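Local structure of ancylostoma secreted protein 1 (3NT8) at residues G95-A100 with V313-K318; E156-G161 with I176-G181; N342-A347 with G390-G395; M362-T367 with M394-Y399. The protein is a secreted protein of two CAP domains, probably associated with the transition of infective hookworm larvae to parasitism. One frame throughout, in Å; residues are numbered along the deposited sequence.

From the N terminus, 95-100 leads into strand 100-107 of the first CAP domain, and 156-161 then pairs with 176-181 across the hairpin of strands 159-167 and 170-177, closing interaction 2. That short loop is nested inside the far longer one closed by interaction 1, where 313-318 of the second CAP domain returns to 95-100; the two contacts touch through A100 and Y177. Interactions 3 and 4 come later, opening at 342-347 and 362-367 and ending on the same segment after strand 381-388, where they share M394 and G395; they bind it to helices 346-349 and 357-363. Interaction 1 thus joins the domains; interaction 2 lies within the first, interactions 3 and 4 within the second.

Interaction 1: G95-A100 with V313-K318; sequences GIQGVA and VLKFDK
The type II turn from I96 to V99 presents its third residue, G98, to the backbone of 313-318, and G98 N gives L314 O a short but strongly bent, weak hydrogen bond of 2.6 Å. G98, at a positive phi of 80°, lies against V313, whose CG1 rests 3.6 Å from G98 CA and is about as near to V99 N; a chi1 of -175° directs this methyl at the turn. Beside the turn, Q97 and K315 run next to each other in the same direction, the lysine chain extended and its CD 3.7 Å from Q97 OE1, a contact of aliphatic carbon with amide oxygen. Nearer the backbone, Q97 CB meets L314 CB at 4.0 Å. The F316 ring receives G98 O at its edge, 4.3 Å from CD1. A water also bridges the segments, donating to I96 O and accepting a weak bond from L314 N. I96 and V99 lean on helix 76-85 while A100 enters strand 100-107, and on the other side F316 packs on helix 318-330, whose N-cap is D317; the contact therefore lies where the two CAP domains meet, next to strands of both sheets.

Interaction 2: E156-G161 with I176-G181; sequences ETTKLG and IYNGVG
G161 and I176 form an antiparallel hydrogen-bonded pair, with I176 N to G161 O at 2.8 Å and G161 N to I176 O at 3.1 Å, the first nearly straight, the second a little bent. L160 and Y177 follow as a non-hydrogen-bonded pair, and the ladder fades at a weak bond from N178 N to K159 O.

Beyond the regular pairing, the amide of N178 takes over. Its OD1 accepts from two successive backbone groups: T158 N approaches in the carbonyl plane on a lone pair at 3.1 Å, while K159 N, closer at 2.8 Å, sits well above that plane. ND2 donates to T158 OG1 at 2.8 Å, almost straight and in the amide plane, and K159 CB flanks the same amide at 3.5 Å from ND2. A chi1 of 70°, which places CG between the backbone N and the carbonyl carbon, turns the amide across to the backbone of T158 and K159. Further along, a water joins T157 OG1 to G179 O. The hydroxyl of Y177 is hydrogen-bonded to H44 NE2 in helix 34-52.

Apolar contacts fill in beside the polar ones. L160 CD1 lies 3.6 Å from Y177 CE1, the two side chains running alongside each other, and T157 CG2 reaches the edge of the same ring.

With three bonds on one amide, the rotation of N178 is restrained and two backbone N-H groups are satisfied where the strands part, so that side-chain chemistry continues the hairpin of the first CAP domain past its last regular pair.

Interaction 3: N342-A347 with G390-G395; sequences NVLTTA and GGNYMG
L344 and M394 meet at an angle where the loop ahead of helix 346-349 passes the segment after strand 381-388. From CB, M394 folds at both chi2 and chi3, about -60° each, so the chain curls back to the other segment. Its SD settles 3.8 Å from L344 CD2 and nearly as close to L344 CG. The terminal CE then turns to the start of the helix, lying 3.5 Å from T346 N and equally near T345 O, with T346 CG2 at 3.6 Å. L344 CD2 touches N392 CA as well as the methionine sulfur, the former at 3.7 Å. The polar end of N392 is held by T360 and G357, which ties this segment to helix 357-363.

Beside these apolar contacts G395 N donates to L344 O at 2.7 Å, nearly in line with the carbonyl bond, and V343 CG1 packs 3.4 Å from G395 O. T345, the N-cap residue, turns its hydroxyl to L348 N. A single backbone hydrogen bond thus joins the two segments, the neighbouring backbone bond between L344 and H396 continues the link, and the bent thioether lies against methyl groups and main chain at the rim of the second CAP domain.

Interaction 4: M362-T367 with M394-Y399; sequences MAWDTT and MGHVIY
The W364 indole carries the main chain of 394-399 over one face: I398 CA stands 3.9 Å from the centroid of the six-membered ring, 21° off the normal, in a CH-pi contact, with V397 O and I398 O above the same face toward its rim. T366 OG1 lies in plane at the indole edge, and the ring of Y393 meets the indole nearly perpendicularly. The imidazole of H396 is held by its neighbour, since ND1 donates to V397 O at 2.7 Å, within the ring plane and on a lone pair. A363 O comes to the edge of the Y399 ring, 3.6 Å from CD2.

I398 grips the indole from its side chain too. CG2, anti to the backbone N, lies 3.6 Å from W364 CE3 and also packs on A363 CB. Its carbonyl accepts from D365 N at 3.2 Å, in the carbonyl plane, while W364 CA gives the same oxygen a CA-H...O contact.

D365 CB lies 3.7 Å from Y399 CB, and the carboxylate is turned 63° from the phenol ring. A water lies within hydrogen-bonding distance of both D365 OD1 and V397 O; OD2 forms a salt bridge with K270 and accepts from T400 N. Y399 OH is bonded to P266 O.

The arrangement is a CH-pi contact of backbone on indole near the end of helix 357-363 in the second CAP domain: the segment following strand 381-388 is laid across a tryptophan face and pinned by one backbone hydrogen bond.

Interaction 1: G95-A100 with V313-K318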
loop_
_atom_site.group_PDB
_atom_site.type_symbol
_atom_site.label_atom_id
_atom_site.label_comp_id
_atom_site.label_asym_id
_atom_site.label_seq_id
_atom_site.Cartn_x
_atom_site.Cartn_y
_atom_site.Cartn_z
ATOM N N GLY A 95 4.818 5.161 18.064
ATOM C CA GLY A 95 4.802 6.243 17.052
ATOM C C GLY A 95 6.108 6.367 16.243
ATOM O O GLY A 95 6.446 7.463 15.744
ATOM N N ILE A 96 6.856 5.258 16.128
ATOM C CA ILE A 96 8.054 5.193 15.260
ATOM C C ILE A 96 7.764 5.428 13.765
ATOM O O ILE A 96 6.749 4.907 13.216
ATOM C CB ILE A 96 8.829 3.843 15.436
ATOM C CG1 ILE A 96 9.267 3.672 16.903
ATOM C CG2 ILE A 96 10.049 3.758 14.469
ATOM C CD1 ILE A 96 9.445 2.252 17.310
ATOM N N GLN A 97 8.677 6.162 13.107
ATOM C CA GLN A 97 8.471 6.531 11.699
ATOM C C GLN A 97 8.634 5.375 10.729
ATOM O O GLN A 97 9.504 4.511 10.924
ATOM C CB GLN A 97 9.332 7.724 11.261
ATOM C CG GLN A 97 10.835 7.603 11.433
ATOM C CD GLN A 97 11.495 8.984 11.700
ATOM O OE1 GLN A 97 10.809 10.018 11.833
ATOM N NE2 GLN A 97 12.826 8.993 11.786
ATOM N N GLY A 98 7.775 5.354 9.705
ATOM C CA GLY A 98 7.919 4.421 8.592
ATOM C C GLY A 98 7.427 2.995 8.809
ATOM O O GLY A 98 7.579 2.144 7.922
ATOM N N VAL A 99 6.819 2.721 9.967
ATOM C CA VAL A 99 6.541 1.335 10.349
ATOM C C VAL A 99 5.180 1.125 11.017
ATOM O O VAL A 99 4.612 2.060 11.609
ATOM C CB VAL A 99 7.654 0.771 11.291
ATOM C CG1 VAL A 99 9.017 0.614 10.512
ATOM C CG2 VAL A 99 7.781 1.668 12.579
ATOM N N ALA A 100 4.686 -0.115 10.908
ATOM C CA ALA A 100 3.539 -0.552 11.686
ATOM C C ALA A 100 4.057 -1.287 12.957
ATOM O O ALA A 100 5.158 -1.784 12.984
ATOM C CB ALA A 100 2.677 -1.453 10.834
ATOM N N VAL A 313 1.255 6.990 9.403
ATOM C CA VAL A 313 2.696 6.562 9.353
ATOM C C VAL A 313 3.639 7.658 8.879
ATOM O O VAL A 313 3.487 8.128 7.758
ATOM C CB VAL A 313 2.954 5.323 8.430
ATOM C CG1 VAL A 313 4.373 4.877 8.519
ATOM C CG2 VAL A 313 2.017 4.184 8.766
ATOM N N LEU A 314 4.636 8.013 9.681
ATOM C CA LEU A 314 5.511 9.127 9.349
ATOM C C LEU A 314 6.642 8.680 8.503
ATOM O O LEU A 314 7.099 7.569 8.637
ATOM C CB LEU A 314 6.050 9.842 10.583
ATOM C CG LEU A 314 5.099 10.773 11.321
ATOM C CD1 LEU A 314 4.209 10.005 12.260
ATOM C CD2 LEU A 314 5.962 11.767 12.102
ATOM N N LYS A 315 7.064 9.538 7.590
ATOM C CA LYS A 315 8.180 9.238 6.685
ATOM C C LYS A 315 7.990 7.919 5.905
ATOM O O LYS A 315 8.955 7.173 5.604
ATOM C CB LYS A 315 9.541 9.323 7.423
ATOM C CG LYS A 315 9.871 10.734 7.978
ATOM C CD LYS A 315 11.358 10.881 8.227
ATOM C CE LYS A 315 11.744 12.291 8.721
ATOM N NZ LYS A 315 13.106 12.304 9.407
ATOM N N PHE A 316 6.734 7.669 5.509
ATOM C CA PHE A 316 6.370 6.401 4.846
ATOM C C PHE A 316 7.034 6.282 3.500
ATOM O O PHE A 316 7.071 7.238 2.732
ATOM C CB PHE A 316 4.851 6.242 4.746
ATOM C CG PHE A 316 4.412 4.877 4.368
ATOM C CD1 PHE A 316 4.780 3.767 5.117
ATOM C CD2 PHE A 316 3.570 4.691 3.268
ATOM C CE1 PHE A 316 4.312 2.488 4.752
ATOM C CE2 PHE A 316 3.120 3.420 2.894
ATOM C CZ PHE A 316 3.485 2.316 3.643
ATOM N N ASP A 317 7.602 5.123 3.212
ATOM C CA ASP A 317 8.292 4.947 1.949
ATOM C C ASP A 317 7.493 5.603 0.790
ATOM O O ASP A 317 6.325 5.315 0.613
ATOM C CB ASP A 317 8.455 3.461 1.657
ATOM C CG ASP A 317 9.237 3.212 0.412
ATOM O OD1 ASP A 317 10.458 2.990 0.507
ATOM O OD2 ASP A 317 8.654 3.268 -0.681
ATOM N N LYS A 318 8.154 6.440 -0.005
ATOM C CA LYS A 318 7.470 7.229 -0.995
ATOM C C LYS A 318 6.783 6.350 -2.072
ATOM O O LYS A 318 5.673 6.685 -2.500
ATOM C CB LYS A 318 8.413 8.258 -1.611
ATOM C CG LYS A 318 8.784 9.508 -0.732
ATOM C CD LYS A 318 9.636 10.480 -1.607
ATOM C CE LYS A 318 10.440 11.527 -0.875
ATOM N NZ LYS A 318 9.563 12.526 -0.316
HETATM O O HOH W 1 4.600 6.705 12.784
#

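Interaction 2: E156-G161 with I176-G181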
loop_
_atom_site.group_PDB
_atom_site.type_symbol
_atom_site.label_atom_id
_atom_site.label_comp_id
_atom_site.label_asym_id
_atom_site.label_seq_id
_atom_site.Cartn_x
_atom_site.Cartn_y
_atom_site.Cartn_z
ATOM N N GLU A 156 3.854 -7.575 1.173
ATOM C CA GLU A 156 4.856 -6.658 0.658
ATOM C C GLU A 156 5.871 -6.264 1.696
ATOM O O GLU A 156 6.876 -5.640 1.363
ATOM C CB GLU A 156 4.228 -5.345 0.101
ATOM C CG GLU A 156 3.224 -5.539 -0.938
ATOM C CD GLU A 156 2.791 -4.219 -1.573
ATOM O OE1 GLU A 156 1.657 -4.262 -2.064
ATOM O OE2 GLU A 156 3.533 -3.173 -1.536
ATOM N N THR A 157 5.609 -6.584 2.951
ATOM C CA THR A 157 6.618 -6.324 4.024
ATOM C C THR A 157 7.882 -7.121 3.764
ATOM O O THR A 157 7.818 -8.278 3.413
ATOM C CB THR A 157 6.044 -6.678 5.405
ATOM O OG1 THR A 157 4.862 -5.884 5.582
ATOM C CG2 THR A 157 6.993 -6.345 6.517
ATOM N N THR A 158 9.026 -6.489 3.943
ATOM C CA THR A 158 10.313 -7.128 3.760
ATOM C C THR A 158 11.217 -7.012 5.015
ATOM O O THR A 158 12.193 -7.765 5.150
ATOM C CB THR A 158 11.061 -6.443 2.596
ATOM O OG1 THR A 158 11.156 -5.037 2.867
ATOM C CG2 THR A 158 10.307 -6.673 1.248
ATOM N N LYS A 159 10.933 -6.052 5.906
ATOM C CA LYS A 159 11.837 -5.833 7.061
ATOM C C LYS A 159 11.143 -5.961 8.420
ATOM O O LYS A 159 9.984 -5.543 8.589
ATOM C CB LYS A 159 12.544 -4.490 6.977
ATOM C CG LYS A 159 13.723 -4.426 6.001
ATOM C CD LYS A 159 14.687 -3.226 6.225
ATOM C CE LYS A 159 14.230 -1.905 5.639
ATOM N NZ LYS A 159 14.325 -1.829 4.139
ATOM N N LEU A 160 11.869 -6.524 9.388
ATOM C CA LEU A 160 11.323 -6.850 10.699
ATOM C C LEU A 160 12.244 -6.309 11.804
ATOM O O LEU A 160 13.466 -6.415 11.674
ATOM C CB LEU A 160 11.219 -8.376 10.863
ATOM C CG LEU A 160 10.719 -8.842 12.233
ATOM C CD1 LEU A 160 9.324 -8.371 12.471
ATOM C CD2 LEU A 160 10.834 -10.368 12.470
ATOM N N GLY A 161 11.665 -5.759 12.881
ATOM C CA GLY A 161 12.453 -5.372 14.061
ATOM C C GLY A 161 11.689 -5.637 15.343
ATOM O O GLY A 161 10.593 -5.092 15.540
ATOM N N ILE A 176 8.006 -4.204 15.047
ATOM C CA ILE A 176 7.637 -3.193 14.065
ATOM C C ILE A 176 7.972 -3.702 12.674
ATOM O O ILE A 176 8.852 -4.563 12.522
ATOM C CB ILE A 176 8.360 -1.805 14.279
ATOM C CG1 ILE A 176 9.828 -1.981 14.580
ATOM C CG2 ILE A 176 7.728 -0.990 15.363
ATOM C CD1 ILE A 176 10.554 -0.715 14.403
ATOM N N TYR A 177 7.268 -3.184 11.671
ATOM C CA TYR A 177 7.286 -3.771 10.312
ATOM C C TYR A 177 7.284 -2.650 9.320
ATOM O O TYR A 177 6.560 -1.698 9.512
ATOM C CB TYR A 177 6.013 -4.613 10.065
ATOM C CG TYR A 177 5.770 -5.672 11.087
ATOM C CD1 TYR A 177 6.071 -7.021 10.817
ATOM C CD2 TYR A 177 5.167 -5.369 12.282
ATOM C CE1 TYR A 177 5.793 -7.987 11.747
ATOM C CE2 TYR A 177 4.890 -6.353 13.203
ATOM C CZ TYR A 177 5.195 -7.658 12.927
ATOM O OH TYR A 177 4.991 -8.635 13.839
ATOM N N ASN A 178 8.071 -2.755 8.256
ATOM C CA ASN A 178 8.135 -1.718 7.263
ATOM C C ASN A 178 6.969 -1.759 6.234
ATOM O O ASN A 178 7.096 -1.203 5.126
ATOM C CB ASN A 178 9.476 -1.753 6.516
ATOM C CG ASN A 178 9.623 -2.994 5.592
ATOM O OD1 ASN A 178 8.956 -4.016 5.792
ATOM N ND2 ASN A 178 10.521 -2.902 4.594
ATOM N N GLY A 179 5.870 -2.426 6.584
ATOM C CA GLY A 179 4.688 -2.414 5.732
ATOM C C GLY A 179 3.470 -2.322 6.631
ATOM O O GLY A 179 3.499 -2.782 7.800
ATOM N N VAL A 180 2.398 -1.775 6.064
ATOM C CA VAL A 180 1.144 -1.596 6.762
ATOM C C VAL A 180 0.058 -2.608 6.271
ATOM O O VAL A 180 -0.350 -2.586 5.096
ATOM C CB VAL A 180 0.693 -0.097 6.615
ATOM C CG1 VAL A 180 -0.627 0.149 7.334
ATOM C CG2 VAL A 180 1.820 0.826 7.170
ATOM N N GLY A 181 -0.423 -3.479 7.161
ATOM C CA GLY A 181 -1.414 -4.500 6.771
ATOM C C GLY A 181 -2.832 -4.252 7.256
ATOM O O GLY A 181 -3.764 -4.991 6.894
HETATM O O HOH W 2 3.369 -5.813 7.805
#

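Interaction 3: N342-A347 with G390-G395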
loop_
_atom_site.group_PDB
_atom_site.type_symbol
_atom_site.label_atom_id
_atom_site.label_comp_id
_atom_site.label_asym_id
_atom_site.label_seq_id
_atom_site.Cartn_x
_atom_site.Cartn_y
_atom_site.Cartn_z
ATOM N N ASN A 342 -22.208 5.593 -16.596
ATOM C CA ASN A 342 -20.876 6.206 -16.440
ATOM C C ASN A 342 -20.849 7.725 -16.193
ATOM O O ASN A 342 -19.826 8.375 -16.350
ATOM C CB ASN A 342 -19.995 5.820 -17.612
ATOM C CG ASN A 342 -18.530 5.768 -17.263
ATOM O OD1 ASN A 342 -18.152 5.458 -16.143
ATOM N ND2 ASN A 342 -17.699 6.085 -18.230
ATOM N N VAL A 343 -21.965 8.300 -15.768
ATOM C CA VAL A 343 -22.051 9.737 -15.586
ATOM C C VAL A 343 -21.761 10.123 -14.113
ATOM O O VAL A 343 -22.330 9.542 -13.176
ATOM C CB VAL A 343 -23.448 10.286 -15.962
ATOM C CG1 VAL A 343 -23.438 11.825 -15.891
ATOM C CG2 VAL A 343 -23.883 9.839 -17.365
ATOM N N LEU A 344 -20.932 11.142 -13.927
ATOM C CA LEU A 344 -20.702 11.690 -12.637
ATOM C C LEU A 344 -21.806 12.669 -12.258
ATOM O O LEU A 344 -21.758 13.857 -12.661
ATOM C CB LEU A 344 -19.298 12.345 -12.563
ATOM C CG LEU A 344 -18.934 13.041 -11.254
ATOM C CD1 LEU A 344 -18.802 12.056 -10.079
ATOM C CD2 LEU A 344 -17.654 13.847 -11.345
ATOM N N THR A 345 -22.783 12.159 -11.493
ATOM C CA THR A 345 -23.965 12.913 -11.111
ATOM C C THR A 345 -23.898 13.407 -9.669
ATOM O O THR A 345 -23.108 12.900 -8.836
ATOM C CB THR A 345 -25.318 12.169 -11.324
ATOM O OG1 THR A 345 -25.422 11.086 -10.405
ATOM C CG2 THR A 345 -25.444 11.661 -12.726
ATOM N N THR A 346 -24.687 14.449 -9.394
ATOM C CA THR A 346 -24.782 15.002 -8.056
ATOM C C THR A 346 -25.466 13.964 -7.160
ATOM O O THR A 346 -25.139 13.882 -5.986
ATOM C CB THR A 346 -25.479 16.442 -8.016
ATOM O OG1 THR A 346 -26.840 16.354 -8.431
ATOM C CG2 THR A 346 -24.776 17.399 -8.963
ATOM N N ALA A 347 -26.364 13.145 -7.730
ATOM C CA ALA A 347 -27.010 12.039 -7.018
ATOM C C ALA A 347 -26.017 10.981 -6.502
ATOM O O ALA A 347 -26.156 10.522 -5.340
ATOM C CB ALA A 347 -28.107 11.385 -7.866
ATOM N N GLY A 390 -7.821 17.678 -16.539
ATOM C CA GLY A 390 -8.582 17.752 -15.273
ATOM C C GLY A 390 -10.060 17.547 -15.566
ATOM O O GLY A 390 -10.614 18.175 -16.477
ATOM N N GLY A 391 -10.669 16.649 -14.809
ATOM C CA GLY A 391 -12.013 16.156 -15.109
ATOM C C GLY A 391 -13.005 16.535 -14.037
ATOM O O GLY A 391 -13.071 17.681 -13.625
ATOM N N ASN A 392 -13.833 15.583 -13.632
ATOM C CA ASN A 392 -14.831 15.799 -12.605
ATOM C C ASN A 392 -15.776 16.937 -12.993
ATOM O O ASN A 392 -16.255 17.725 -12.140
ATOM C CB ASN A 392 -14.234 15.978 -11.200
ATOM C CG ASN A 392 -13.660 14.686 -10.627
ATOM O OD1 ASN A 392 -13.452 13.711 -11.335
ATOM N ND2 ASN A 392 -13.386 14.687 -9.356
ATOM N N TYR A 393 -16.094 16.990 -14.269
ATOM C CA TYR A 393 -17.198 17.806 -14.706
ATOM C C TYR A 393 -18.532 17.157 -14.282
ATOM O O TYR A 393 -18.843 16.059 -14.741
ATOM C CB TYR A 393 -17.152 17.941 -16.243
ATOM C CG TYR A 393 -15.843 18.374 -16.849
ATOM C CD1 TYR A 393 -15.172 19.487 -16.362
ATOM C CD2 TYR A 393 -15.314 17.718 -17.982
ATOM C CE1 TYR A 393 -14.023 19.936 -16.922
ATOM C CE2 TYR A 393 -14.142 18.144 -18.563
ATOM C CZ TYR A 393 -13.492 19.270 -18.009
ATOM O OH TYR A 393 -12.323 19.764 -18.522
ATOM N N MET A 394 -19.307 17.856 -13.443
ATOM C CA MET A 394 -20.589 17.355 -12.920
ATOM C C MET A 394 -21.644 17.283 -14.000
ATOM O O MET A 394 -21.954 18.282 -14.667
ATOM C CB MET A 394 -21.128 18.199 -11.754
ATOM C CG MET A 394 -20.275 18.200 -10.509
ATOM S SD MET A 394 -19.881 16.562 -9.805
ATOM C CE MET A 394 -21.517 16.015 -9.385
ATOM N N GLY A 395 -22.183 16.078 -14.142
ATOM C CA GLY A 395 -23.202 15.767 -15.129
ATOM C C GLY A 395 -22.602 15.202 -16.404
ATOM O O GLY A 395 -23.343 14.927 -17.368
#

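Interaction 4: M362-T367 with M394-Y399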
loop_
_atom_site.group_PDB
_atom_site.type_symbol
_atom_site.label_atom_id
_atom_site.label_comp_id
_atom_site.label_asym_id
_atom_site.label_seq_id
_atom_site.Cartn_x
_atom_site.Cartn_y
_atom_site.Cartn_z
ATOM N N MET A 362 -9.082 9.763 -11.882
ATOM C CA MET A 362 -8.076 8.804 -12.388
ATOM C C MET A 362 -8.511 8.175 -13.744
ATOM O O MET A 362 -7.670 7.917 -14.630
ATOM C CB MET A 362 -7.789 7.712 -11.360
ATOM C CG MET A 362 -6.998 8.185 -10.153
ATOM S SD MET A 362 -6.624 6.820 -8.991
ATOM C CE MET A 362 -5.493 5.766 -9.936
ATOM N N ALA A 363 -9.812 7.927 -13.899
ATOM C CA ALA A 363 -10.354 7.278 -15.075
ATOM C C ALA A 363 -10.794 8.271 -16.147
ATOM O O ALA A 363 -11.265 7.842 -17.196
ATOM C CB ALA A 363 -11.551 6.419 -14.697
ATOM N N TRP A 364 -10.644 9.573 -15.890
ATOM C CA TRP A 364 -11.127 10.623 -16.828
ATOM C C TRP A 364 -10.396 10.628 -18.175
ATOM O O TRP A 364 -9.158 10.837 -18.235
ATOM C CB TRP A 364 -11.042 12.003 -16.171
ATOM C CG TRP A 364 -12.154 12.928 -16.601
ATOM C CD1 TRP A 364 -12.141 13.808 -17.672
ATOM C CD2 TRP A 364 -13.450 13.041 -16.008
ATOM N NE1 TRP A 364 -13.345 14.466 -17.763
ATOM C CE2 TRP A 364 -14.168 14.024 -16.753
ATOM C CE3 TRP A 364 -14.096 12.390 -14.947
ATOM C CZ2 TRP A 364 -15.506 14.382 -16.445
ATOM C CZ3 TRP A 364 -15.417 12.774 -14.629
ATOM C CH2 TRP A 364 -16.096 13.753 -15.378
ATOM N N ASP A 365 -11.145 10.374 -19.255
ATOM C CA ASP A 365 -10.482 10.074 -20.515
ATOM C C ASP A 365 -9.712 11.231 -21.100
ATOM O O ASP A 365 -8.706 11.001 -21.749
ATOM C CB ASP A 365 -11.408 9.409 -21.569
ATOM C CG ASP A 365 -12.552 10.270 -22.001
ATOM O OD1 ASP A 365 -12.907 11.184 -21.303
ATOM O OD2 ASP A 365 -13.187 9.991 -23.020
ATOM N N THR A 366 -10.219 12.455 -20.939
ATOM C CA THR A 366 -9.541 13.654 -21.489
ATOM C C THR A 366 -8.346 14.072 -20.674
ATOM O O THR A 366 -7.492 14.759 -21.194
ATOM C CB THR A 366 -10.467 14.869 -21.722
ATOM O OG1 THR A 366 -11.167 15.204 -20.514
ATOM C CG2 THR A 366 -11.473 14.509 -22.836
ATOM N N THR A 367 -8.285 13.658 -19.409
ATOM C CA THR A 367 -7.104 13.874 -18.560
ATOM C C THR A 367 -5.901 12.996 -19.014
ATOM O O THR A 367 -6.051 11.784 -19.166
ATOM C CB THR A 367 -7.459 13.547 -17.098
ATOM O OG1 THR A 367 -8.556 14.407 -16.689
ATOM C CG2 THR A 367 -6.241 13.744 -16.180
ATOM N N MET A 394 -19.307 17.856 -13.443
ATOM C CA MET A 394 -20.589 17.355 -12.920
ATOM C C MET A 394 -21.644 17.283 -14.000
ATOM O O MET A 394 -21.954 18.282 -14.667
ATOM C CB MET A 394 -21.128 18.199 -11.754
ATOM C CG MET A 394 -20.275 18.200 -10.509
ATOM S SD MET A 394 -19.881 16.562 -9.805
ATOM C CE MET A 394 -21.517 16.015 -9.385
ATOM N N GLY A 395 -22.183 16.078 -14.142
ATOM C CA GLY A 395 -23.202 15.767 -15.129
ATOM C C GLY A 395 -22.602 15.202 -16.404
ATOM O O GLY A 395 -23.343 14.927 -17.368
ATOM N N HIS A 396 -21.274 15.027 -16.426
ATOM C CA HIS A 396 -20.585 14.526 -17.647
ATOM C C HIS A 396 -20.115 13.083 -17.446
ATOM O O HIS A 396 -19.873 12.664 -16.298
ATOM C CB HIS A 396 -19.374 15.392 -17.926
ATOM C CG HIS A 396 -18.822 15.262 -19.311
ATOM N ND1 HIS A 396 -18.050 14.187 -19.702
ATOM C CD2 HIS A 396 -18.878 16.101 -20.382
ATOM C CE1 HIS A 396 -17.669 14.358 -20.955
ATOM N NE2 HIS A 396 -18.155 15.508 -21.390
ATOM N N VAL A 397 -20.040 12.300 -18.532
ATOM C CA VAL A 397 -19.499 10.964 -18.448
ATOM C C VAL A 397 -18.006 11.014 -18.041
ATOM O O VAL A 397 -17.288 11.952 -18.373
ATOM C CB VAL A 397 -19.660 10.187 -19.747
ATOM C CG1 VAL A 397 -21.177 9.907 -20.082
ATOM C CG2 VAL A 397 -19.002 10.919 -20.795
ATOM N N ILE A 398 -17.564 10.013 -17.279
ATOM C CA ILE A 398 -16.171 9.956 -16.826
ATOM C C ILE A 398 -15.304 9.627 -18.050
ATOM O O ILE A 398 -14.196 10.150 -18.217
ATOM C CB ILE A 398 -15.954 8.909 -15.711
ATOM C CG1 ILE A 398 -16.868 9.152 -14.523
ATOM C CG2 ILE A 398 -14.462 8.813 -15.275
ATOM C CD1 ILE A 398 -17.157 7.851 -13.757
ATOM N N TYR A 399 -15.800 8.748 -18.896
ATOM C CA TYR A 399 -15.104 8.439 -20.162
ATOM C C TYR A 399 -16.144 8.039 -21.213
ATOM O O TYR A 399 -17.251 7.517 -20.863
ATOM C CB TYR A 399 -14.027 7.364 -19.990
ATOM C CG TYR A 399 -14.438 6.067 -19.307
ATOM C CD1 TYR A 399 -15.144 5.073 -20.008
ATOM C CD2 TYR A 399 -14.082 5.832 -17.995
ATOM C CE1 TYR A 399 -15.501 3.901 -19.425
ATOM C CE2 TYR A 399 -14.405 4.643 -17.373
ATOM C CZ TYR A 399 -15.135 3.680 -18.110
ATOM O OH TYR A 399 -15.500 2.501 -17.579
HETATM O O HOH W 3 -15.204 12.490 -20.115
#